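Local coordinates for chemotaxis protein motB (Helicobacter pylori, PDB 3CYP), which probably helps fasten the torque-generating stator of the flagellar motor to the cell wall, the part in this entry being its periplasmic, OmpA-like C-terminal domain, at residues 32-37 with 117-122; 39-44 with 64-69; 45-50 with 101-106. All blocks are in the same frame, centred on the assembly; numbering follows the deposited sequence.

Contact 1. Residues 32-37 with 117-122; sequences KLPKRV and ANDLSK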
loop_
_atom_site.group_PDB
_atom_site.type_symbol
_atom_site.label_atom_id
_atom_site.label_comp_id
_atom_site.label_asym_id
_atom_site.label_seq_id
_atom_site.Cartn_x
_atom_site.Cartn_y
_atom_site.Cartn_z
ATOM N N LYS B 32 2.124 9.674 -17.034
ATOM C CA LYS B 32 2.009 10.934 -17.788
ATOM C C LYS B 32 1.492 12.088 -16.924
ATOM O O LYS B 32 1.579 13.253 -17.330
ATOM C CB LYS B 32 1.069 10.751 -18.983
ATOM C CG LYS B 32 1.598 9.783 -20.040
ATOM C CD LYS B 32 0.638 9.671 -21.185
ATOM C CE LYS B 32 1.063 8.544 -22.143
ATOM N NZ LYS B 32 2.157 8.981 -23.004
ATOM N N LEU B 33 0.927 11.754 -15.774
ATOM C CA LEU B 33 0.254 12.772 -14.929
ATOM C C LEU B 33 1.239 13.676 -14.219
ATOM O O LEU B 33 2.392 13.319 -13.965
ATOM C CB LEU B 33 -0.615 12.092 -13.842
ATOM C CG LEU B 33 -1.666 11.134 -14.345
ATOM C CD1 LEU B 33 -2.489 10.568 -13.202
ATOM C CD2 LEU B 33 -2.572 11.744 -15.430
ATOM N N PRO B 34 0.750 14.876 -13.822
ATOM C CA PRO B 34 1.527 15.735 -12.947
ATOM C C PRO B 34 1.953 15.001 -11.702
ATOM O O PRO B 34 1.157 14.223 -11.141
ATOM C CB PRO B 34 0.540 16.870 -12.634
ATOM C CG PRO B 34 -0.354 16.929 -13.756
ATOM C CD PRO B 34 -0.556 15.466 -14.141
ATOM N N LYS B 35 3.175 15.261 -11.241
ATOM C CA LYS B 35 3.730 14.626 -10.067
ATOM C C LYS B 35 2.899 14.825 -8.813
ATOM O O LYS B 35 2.930 13.973 -7.931
ATOM C CB LYS B 35 5.135 15.159 -9.782
ATOM C CG LYS B 35 6.160 14.769 -10.798
ATOM C CD LYS B 35 7.535 15.377 -10.464
ATOM C CE LYS B 35 7.540 16.914 -10.357
ATOM N NZ LYS B 35 7.566 17.600 -11.672
ATOM N N ARG B 36 2.143 15.922 -8.747
ATOM C CA ARG B 36 1.353 16.193 -7.552
ATOM C C ARG B 36 0.062 15.381 -7.498
ATOM O O ARG B 36 -0.645 15.431 -6.484
ATOM C CB ARG B 36 1.073 17.701 -7.393
ATOM C CG ARG B 36 2.273 18.442 -6.891
ATOM C CD ARG B 36 2.111 19.970 -6.965
ATOM N NE ARG B 36 0.968 20.478 -6.216
ATOM C CZ ARG B 36 -0.140 20.974 -6.754
ATOM N NH1 ARG B 36 -0.320 20.982 -8.081
ATOM N NH2 ARG B 36 -1.090 21.449 -5.962
ATOM N N VAL B 37 -0.258 14.675 -8.579
ATOM C CA VAL B 37 -1.465 13.863 -8.626
ATOM C C VAL B 37 -1.072 12.484 -8.042
ATOM O O VAL B 37 -0.096 11.832 -8.475
ATOM C CB VAL B 37 -2.032 13.686 -10.085
ATOM C CG1 VAL B 37 -3.196 12.655 -10.092
ATOM C CG2 VAL B 37 -2.443 15.054 -10.704
ATOM N N ALA B 117 -7.385 21.470 -8.626
ATOM C CA ALA B 117 -8.332 21.852 -9.668
ATOM C C ALA B 117 -7.599 22.080 -10.994
ATOM O O ALA B 117 -8.164 21.829 -12.060
ATOM C CB ALA B 117 -9.058 23.125 -9.280
ATOM N N ASN B 118 -6.387 22.589 -10.941
ATOM C CA ASN B 118 -5.659 22.916 -12.184
ATOM C C ASN B 118 -5.164 21.677 -12.910
ATOM O O ASN B 118 -5.310 21.591 -14.137
ATOM C CB ASN B 118 -4.506 23.842 -11.890
ATOM C CG ASN B 118 -4.992 25.156 -11.329
ATOM O OD1 ASN B 118 -5.961 25.710 -11.848
ATOM N ND2 ASN B 118 -4.402 25.598 -10.226
ATOM N N ASP B 119 -4.591 20.738 -12.151
ATOM C CA ASP B 119 -4.120 19.459 -12.732
ATOM C C ASP B 119 -5.273 18.594 -13.251
ATOM O O ASP B 119 -5.071 17.733 -14.114
ATOM C CB ASP B 119 -3.297 18.668 -11.711
ATOM C CG ASP B 119 -1.909 19.243 -11.492
ATOM O OD1 ASP B 119 -1.431 20.074 -12.320
ATOM O OD2 ASP B 119 -1.264 18.892 -10.480
ATOM N N LEU B 120 -6.468 18.772 -12.711
ATOM C CA LEU B 120 -7.628 17.959 -13.104
ATOM C C LEU B 120 -7.839 17.965 -14.620
ATOM O O LEU B 120 -8.134 16.926 -15.220
ATOM C CB LEU B 120 -8.881 18.447 -12.348
ATOM C CG LEU B 120 -10.045 17.464 -12.451
ATOM C CD1 LEU B 120 -10.784 17.305 -11.124
ATOM C CD2 LEU B 120 -10.941 17.866 -13.615
ATOM N N SER B 121 -7.620 19.123 -15.248
ATOM C CA SER B 121 -7.792 19.268 -16.689
ATOM C C SER B 121 -6.786 18.414 -17.457
ATOM O O SER B 121 -7.116 17.803 -18.475
ATOM C CB SER B 121 -7.619 20.734 -17.098
ATOM O OG SER B 121 -7.907 20.923 -18.473
ATOM N N LYS B 122 -5.547 18.414 -16.973
ATOM C CA LYS B 122 -4.463 17.632 -17.564
ATOM C C LYS B 122 -4.772 16.144 -17.490
ATOM O O LYS B 122 -4.522 15.397 -18.452
ATOM C CB LYS B 122 -3.141 17.942 -16.900
ATOM C CG LYS B 122 -2.640 19.396 -17.075
ATOM C CD LYS B 122 -1.320 19.615 -16.387
ATOM C CE LYS B 122 -0.705 20.951 -16.747
ATOM N NZ LYS B 122 0.680 21.088 -16.187
HETATM O O HOH W 1 1.080 19.943 -10.492
#
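D119 OD2 is held by R36 in two ways, directly and through water. R36 NH1 lies 3.3 Å from D119 OD2, a salt bridge. Water 1 donates to D119 OD2 at 2.6 Å and accepts from R36 NH1, lying in the guanidinium plane at its edge. The two charged groups are not laid flat against each other. Their planes are 61° apart, and D119 OD2 comes to the guanidinium obliquely. The stronger partner of R36 is D116, which its other terminal nitrogen, NH2, meets in a second salt bridge. D116 also accepts a hydrogen bond from the backbone N of D119, so one residue helps place both partners.

The second half of the contact is P34. The edge of its ring, CB and CG, lies alongside the D119 carboxylate, with P34 CG 3.6 Å from D119 CG and P34 CB 3.5 Å from D119 OD2. P34 and R36 belong to a type I beta turn from P34 to V37, closed by V37 N bonded to P34 O at 3.0 Å. This turn links helix 17-30 to strand 38-44 of the OmpA-like fold, and here it meets the first turns of the C-terminal helix 117-131. V37 CG2 reaches D119 CB at 3.8 Å from the buried side, where V37 and L33 also pack on I123. Toward solvent, the extended chain of K122 runs beside the proline ring, with K122 CD 3.9 Å from P34 CG.

Contact 2. Residues 39-44 with 64-69; sequences INVRGF and NRAYRV
This is a buried strand-on-helix contact near the centre of the chain. Strand 39-44 of the central sheet packs along helix 64-69, a part of helix 58-75. The short segments run roughly antiparallel, at 147°, and their axes come within 6.6 Å.

Such a close approach rests on two small residues. The CA atoms of G43 and A66 are 4.6 Å apart. G43 has no side chain, and the methyl of A66 sits directly on the strand backbone, with A66 CB 3.4 Å from V41 O and 3.5 Å from G43 N. V41, two residues before G43 and on the same side of the strand, points at the helix. Its CG1 is anti to the backbone N (chi1 179°), which brings it against the helix backbone: V41 CG1 is 3.4 Å from A66 O. The same methyl meets V69 CG1 at 3.8 Å; V69 comes three residues after A66 on the same face of the helix.

R65 adds the polar link. Its chain is extended from CG to NE and carries the guanidinium to the backbone of F44. R65 NH1 donates to F44 O at 2.8 Å, in the carbonyl plane and on a lone pair, though the N-H...O angle is only 141°. N107 OD1 also takes a bond from R65 NH1, and S12 O one from R65 NE, which fixes the rotation of the group. On the far face of the strand, R42 NE donates to N40 OD1. Across the helix, Y67 packs on I74 of the second subunit. Strand 38-44, helix 58-75 and the parallel strand 83-87 form a beta-alpha-beta crossover, and this contact is its first strand-helix interface within the OmpA-like domain.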
loop_
_atom_site.group_PDB
_atom_site.type_symbol
_atom_site.label_atom_id
_atom_site.label_comp_id
_atom_site.label_asym_id
_atom_site.label_seq_id
_atom_site.Cartn_x
_atom_site.Cartn_y
_atom_site.Cartn_z
ATOM N N ILE B 39 -2.664 8.520 -6.689
ATOM C CA ILE B 39 -3.614 7.486 -7.088
ATOM C C ILE B 39 -3.889 6.585 -5.888
ATOM O O ILE B 39 -2.946 6.101 -5.259
ATOM C CB ILE B 39 -2.968 6.630 -8.194
ATOM C CG1 ILE B 39 -2.665 7.520 -9.416
ATOM C CG2 ILE B 39 -3.824 5.361 -8.502
ATOM C CD1 ILE B 39 -3.828 7.937 -10.131
ATOM N N ASN B 40 -5.163 6.329 -5.608
ATOM C CA ASN B 40 -5.615 5.410 -4.516
ATOM C C ASN B 40 -6.336 4.274 -5.208
ATOM O O ASN B 40 -7.296 4.496 -5.942
ATOM C CB ASN B 40 -6.534 6.160 -3.519
ATOM C CG ASN B 40 -7.047 5.318 -2.409
ATOM O OD1 ASN B 40 -8.274 5.215 -2.218
ATOM N ND2 ASN B 40 -6.170 4.736 -1.677
ATOM N N VAL B 41 -5.829 3.057 -4.976
ATOM C CA VAL B 41 -6.337 1.850 -5.590
ATOM C C VAL B 41 -7.273 1.242 -4.547
ATOM O O VAL B 41 -6.843 0.817 -3.440
ATOM C CB VAL B 41 -5.187 0.880 -5.878
ATOM C CG1 VAL B 41 -5.729 -0.406 -6.492
ATOM C CG2 VAL B 41 -4.121 1.569 -6.739
ATOM N N ARG B 42 -8.572 1.267 -4.874
ATOM C CA ARG B 42 -9.633 0.906 -3.933
ATOM C C ARG B 42 -10.226 -0.449 -4.279
ATOM O O ARG B 42 -10.718 -0.631 -5.381
ATOM C CB ARG B 42 -10.773 1.930 -3.983
ATOM C CG ARG B 42 -10.306 3.256 -3.598
ATOM C CD ARG B 42 -11.451 4.199 -3.386
ATOM N NE ARG B 42 -10.898 5.472 -2.963
ATOM C CZ ARG B 42 -11.619 6.539 -2.672
ATOM N NH1 ARG B 42 -12.942 6.513 -2.800
ATOM N NH2 ARG B 42 -10.985 7.650 -2.307
ATOM N N GLY B 43 -10.289 -1.331 -3.286
ATOM C CA GLY B 43 -10.846 -2.672 -3.479
ATOM C C GLY B 43 -12.206 -2.856 -2.823
ATOM O O GLY B 43 -12.488 -2.287 -1.763
ATOM N N PHE B 44 -13.050 -3.660 -3.487
ATOM C CA PHE B 44 -14.420 -3.903 -3.054
ATOM C C PHE B 44 -14.799 -5.357 -3.301
ATOM O O PHE B 44 -14.149 -6.074 -4.086
ATOM C CB PHE B 44 -15.412 -3.051 -3.798
ATOM C CG PHE B 44 -15.090 -1.564 -3.833
ATOM C CD1 PHE B 44 -15.726 -0.693 -2.948
ATOM C CD2 PHE B 44 -14.191 -1.045 -4.759
ATOM C CE1 PHE B 44 -15.468 0.663 -2.982
ATOM C CE2 PHE B 44 -13.959 0.333 -4.827
ATOM C CZ PHE B 44 -14.592 1.180 -3.924
ATOM N N ASN B 64 -6.637 -7.465 -0.506
ATOM C CA ASN B 64 -5.703 -8.202 -1.360
ATOM C C ASN B 64 -5.949 -7.853 -2.818
ATOM O O ASN B 64 -5.009 -7.717 -3.592
ATOM C CB ASN B 64 -5.729 -9.730 -1.138
ATOM C CG ASN B 64 -4.375 -10.371 -1.384
ATOM O OD1 ASN B 64 -4.282 -11.488 -1.898
ATOM N ND2 ASN B 64 -3.317 -9.670 -1.027
ATOM N N ARG B 65 -7.211 -7.675 -3.205
ATOM C CA ARG B 65 -7.507 -7.191 -4.578
ATOM C C ARG B 65 -6.806 -5.870 -4.894
ATOM O O ARG B 65 -6.114 -5.739 -5.899
ATOM C CB ARG B 65 -8.978 -7.054 -4.817
ATOM C CG ARG B 65 -9.680 -8.414 -4.935
ATOM C CD ARG B 65 -11.167 -8.259 -4.994
ATOM N NE ARG B 65 -11.838 -9.529 -5.320
ATOM C CZ ARG B 65 -13.135 -9.770 -5.141
ATOM N NH1 ARG B 65 -13.936 -8.846 -4.648
ATOM N NH2 ARG B 65 -13.650 -10.969 -5.493
ATOM N N ALA B 66 -6.995 -4.900 -4.005
ATOM C CA ALA B 66 -6.430 -3.563 -4.210
ATOM C C ALA B 66 -4.920 -3.618 -4.157
ATOM O O ALA B 66 -4.234 -3.028 -5.002
ATOM C CB ALA B 66 -6.980 -2.610 -3.196
ATOM N N TYR B 67 -4.374 -4.306 -3.151
ATOM C CA TYR B 67 -2.924 -4.437 -3.011
ATOM C C TYR B 67 -2.287 -5.064 -4.269
ATOM O O TYR B 67 -1.296 -4.585 -4.799
ATOM C CB TYR B 67 -2.619 -5.251 -1.751
ATOM C CG TYR B 67 -1.167 -5.666 -1.633
ATOM C CD1 TYR B 67 -0.165 -4.710 -1.526
ATOM C CD2 TYR B 67 -0.788 -7.002 -1.692
ATOM C CE1 TYR B 67 1.191 -5.071 -1.459
ATOM C CE2 TYR B 67 0.568 -7.377 -1.598
ATOM C CZ TYR B 67 1.541 -6.396 -1.463
ATOM O OH TYR B 67 2.896 -6.710 -1.353
ATOM N N ARG B 68 -2.889 -6.148 -4.757
ATOM C CA ARG B 68 -2.367 -6.852 -5.911
ATOM C C ARG B 68 -2.386 -5.977 -7.153
ATOM O O ARG B 68 -1.431 -5.965 -7.900
ATOM C CB ARG B 68 -3.145 -8.155 -6.154
ATOM C CG ARG B 68 -2.734 -9.214 -5.114
ATOM C CD ARG B 68 -3.499 -10.497 -5.186
ATOM N NE ARG B 68 -3.802 -10.952 -6.539
ATOM C CZ ARG B 68 -3.005 -11.686 -7.318
ATOM N NH1 ARG B 68 -1.785 -12.047 -6.936
ATOM N NH2 ARG B 68 -3.425 -12.047 -8.512
ATOM N N VAL B 69 -3.463 -5.231 -7.347
ATOM C CA VAL B 69 -3.535 -4.304 -8.470
ATOM C C VAL B 69 -2.428 -3.270 -8.307
ATOM O O VAL B 69 -1.721 -2.903 -9.259
ATOM C CB VAL B 69 -4.909 -3.673 -8.626
ATOM C CG1 VAL B 69 -4.848 -2.464 -9.586
ATOM C CG2 VAL B 69 -5.878 -4.756 -9.165
#

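Contact 3. Residues 45-50 with 101-106; sequences TDDTPL and ENRMKN
The irregular segment 45-50 comes closest to segment 101-106 at D46 and N106, whose CA atoms are 4.9 Å apart. No hydrogen bond joins the two segments. The backbones simply pack, with T45 C 3.4 Å from N106 O. R103 O, which accepts from N106 N, also lies against the D46 side chain, 3.2 Å from D46 CB.

D46 organises its own loop. Its CG stands between the backbone N and the carbonyl carbon (chi1 62°), which turns OD1 forward, toward T48. D46 OD1 accepts from T48 N at 2.9 Å in an Asx turn, with a fairly straight N-H...O angle of 162°. T48 OG1 donates to the same oxygen, and both donors come from one face of the carboxylate. D46 OD2 is bonded instead to N107 ND2.

The R103 side chain passes at a slant over D46 and D47. Its CB packs on D46 CB at 3.9 Å. D47 OD1 approaches the aliphatic part of the chain, at R103 CD, and not the guanidinium. R103 NE is buried here and has no hydrogen-bond partner in the model. D47 OD1 is 4.8 Å from R103 NE, and this carboxylate, with that of D46, may still ease its charge. N106 CB rests 3.8 Å from D46 CA, while its amide ND2 bonds to A95 O.

Helix 58-75 packs against the loop through T45, which touches L61 and A62, and H58 is hydrogen-bonded to T48 O. N106 O receives R108 NH1 from strand 108-114.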
loop_
_atom_site.group_PDB
_atom_site.type_symbol
_atom_site.label_atom_id
_atom_site.label_comp_id
_atom_site.label_asym_id
_atom_site.label_seq_id
_atom_site.Cartn_x
_atom_site.Cartn_y
_atom_site.Cartn_z
ATOM N N THR B 45 -15.848 -5.752 -2.576
ATOM C CA THR B 45 -16.548 -7.028 -2.758
ATOM C C THR B 45 -18.059 -6.853 -2.802
ATOM O O THR B 45 -18.608 -5.811 -2.476
ATOM C CB THR B 45 -16.261 -7.966 -1.545
ATOM O OG1 THR B 45 -16.954 -7.445 -0.397
ATOM C CG2 THR B 45 -14.751 -8.068 -1.254
ATOM N N ASP B 46 -18.733 -7.920 -3.213
ATOM C CA ASP B 46 -20.154 -8.079 -2.957
ATOM C C ASP B 46 -20.356 -8.470 -1.490
ATOM O O ASP B 46 -19.401 -8.489 -0.689
ATOM C CB ASP B 46 -20.763 -9.113 -3.926
ATOM C CG ASP B 46 -20.177 -10.506 -3.792
ATOM O OD1 ASP B 46 -19.822 -10.917 -2.679
ATOM O OD2 ASP B 46 -20.116 -11.222 -4.810
ATOM N N ASP B 47 -21.591 -8.833 -1.141
ATOM C CA ASP B 47 -21.907 -9.114 0.240
ATOM C C ASP B 47 -22.251 -10.581 0.399
ATOM O O ASP B 47 -22.946 -10.954 1.347
ATOM C CB ASP B 47 -23.062 -8.217 0.703
ATOM C CG ASP B 47 -24.386 -8.576 0.061
ATOM O OD1 ASP B 47 -24.402 -9.445 -0.849
ATOM O OD2 ASP B 47 -25.414 -7.974 0.471
ATOM N N THR B 48 -21.753 -11.412 -0.512
ATOM C CA THR B 48 -22.029 -12.845 -0.428
ATOM C C THR B 48 -21.229 -13.438 0.725
ATOM O O THR B 48 -20.059 -13.091 0.943
ATOM C CB THR B 48 -21.732 -13.617 -1.737
ATOM O OG1 THR B 48 -20.324 -13.742 -1.936
ATOM C CG2 THR B 48 -22.347 -12.949 -2.930
ATOM N N PRO B 49 -21.859 -14.330 1.511
ATOM C CA PRO B 49 -21.055 -14.869 2.592
ATOM C C PRO B 49 -19.887 -15.672 2.034
ATOM O O PRO B 49 -20.041 -16.379 1.041
ATOM C CB PRO B 49 -22.049 -15.760 3.366
ATOM C CG PRO B 49 -23.397 -15.274 2.951
ATOM C CD PRO B 49 -23.226 -14.876 1.516
ATOM N N LEU B 50 -18.722 -15.543 2.665
ATOM C CA LEU B 50 -17.500 -16.141 2.159
ATOM C C LEU B 50 -17.519 -17.647 2.372
ATOM O O LEU B 50 -17.740 -18.125 3.495
ATOM C CB LEU B 50 -16.269 -15.521 2.832
ATOM C CG LEU B 50 -15.963 -14.057 2.473
ATOM C CD1 LEU B 50 -14.930 -13.452 3.440
ATOM C CD2 LEU B 50 -15.510 -13.924 1.037
ATOM N N GLU B 101 -25.826 -11.619 -10.794
ATOM C CA GLU B 101 -25.092 -10.862 -11.800
ATOM C C GLU B 101 -24.791 -9.425 -11.341
ATOM O O GLU B 101 -23.744 -8.860 -11.668
ATOM C CB GLU B 101 -25.860 -10.899 -13.131
ATOM C CG GLU B 101 -26.020 -12.332 -13.673
ATOM C CD GLU B 101 -27.163 -13.110 -13.008
ATOM O OE1 GLU B 101 -28.085 -12.435 -12.483
ATOM O OE2 GLU B 101 -27.129 -14.376 -13.007
ATOM N N ASN B 102 -25.684 -8.832 -10.557
ATOM C CA ASN B 102 -25.431 -7.533 -9.934
ATOM C C ASN B 102 -24.340 -7.638 -8.847
ATOM O O ASN B 102 -23.421 -6.807 -8.803
ATOM C CB ASN B 102 -26.718 -6.960 -9.309
ATOM C CG ASN B 102 -27.672 -6.316 -10.318
ATOM O OD1 ASN B 102 -28.897 -6.220 -10.055
ATOM N ND2 ASN B 102 -27.146 -5.861 -11.455
ATOM N N ARG B 103 -24.422 -8.665 -8.005
ATOM C CA ARG B 103 -23.378 -8.920 -6.997
ATOM C C ARG B 103 -21.994 -9.056 -7.631
ATOM O O ARG B 103 -20.980 -8.523 -7.108
ATOM C CB ARG B 103 -23.680 -10.202 -6.211
ATOM C CG ARG B 103 -24.766 -10.056 -5.222
ATOM C CD ARG B 103 -24.682 -11.123 -4.119
ATOM N NE ARG B 103 -25.053 -12.470 -4.558
ATOM C CZ ARG B 103 -26.301 -12.854 -4.852
ATOM N NH1 ARG B 103 -27.320 -11.991 -4.791
ATOM N NH2 ARG B 103 -26.533 -14.112 -5.226
ATOM N N MET B 104 -21.916 -9.796 -8.736
ATOM C CA MET B 104 -20.638 -10.002 -9.410
ATOM C C MET B 104 -19.952 -8.685 -9.767
ATOM O O MET B 104 -18.721 -8.597 -9.684
ATOM C CB MET B 104 -20.798 -10.844 -10.665
ATOM C CG MET B 104 -21.096 -12.290 -10.342
ATOM S SD MET B 104 -21.449 -13.227 -11.831
ATOM C CE MET B 104 -19.747 -13.347 -12.433
ATOM N N LYS B 105 -20.749 -7.683 -10.147
ATOM C CA LYS B 105 -20.251 -6.341 -10.511
ATOM C C LYS B 105 -19.527 -5.652 -9.348
ATOM O O LYS B 105 -18.658 -4.787 -9.563
ATOM C CB LYS B 105 -21.417 -5.442 -10.946
ATOM C CG LYS B 105 -22.063 -5.777 -12.299
ATOM C CD LYS B 105 -21.313 -5.148 -13.466
ATOM C CE LYS B 105 -20.240 -6.075 -13.988
ATOM N NZ LYS B 105 -19.025 -5.430 -14.474
ATOM N N ASN B 106 -19.909 -5.997 -8.123
ATOM C CA ASN B 106 -19.337 -5.346 -6.925
ATOM C C ASN B 106 -17.947 -5.834 -6.555
ATOM O O ASN B 106 -17.299 -5.259 -5.693
ATOM C CB ASN B 106 -20.299 -5.473 -5.726
ATOM C CG ASN B 106 -21.586 -4.655 -5.911
ATOM O OD1 ASN B 106 -21.567 -3.583 -6.508
ATOM N ND2 ASN B 106 -22.736 -5.190 -5.441
#

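Contacts 1 and 3 lie on opposite sides of the chain's centre, their own centres about 34 Å apart and their nearest atoms about 23 Å apart. Contact 2 sits between and touches both. Toward contact 1, about 21 Å away between centres, L33 CD1 meets I39 CD1 at 4.3 Å. Toward contact 3, about 16 Å away between centres, F44 CB lies 3.5 Å from N106 O. N107 ties these two further, since its side chain bonds to R65 of contact 2 and D46 of contact 3. Along the chain, contacts 2 and 3 cross, and both are nested within the loop that contact 1 closes.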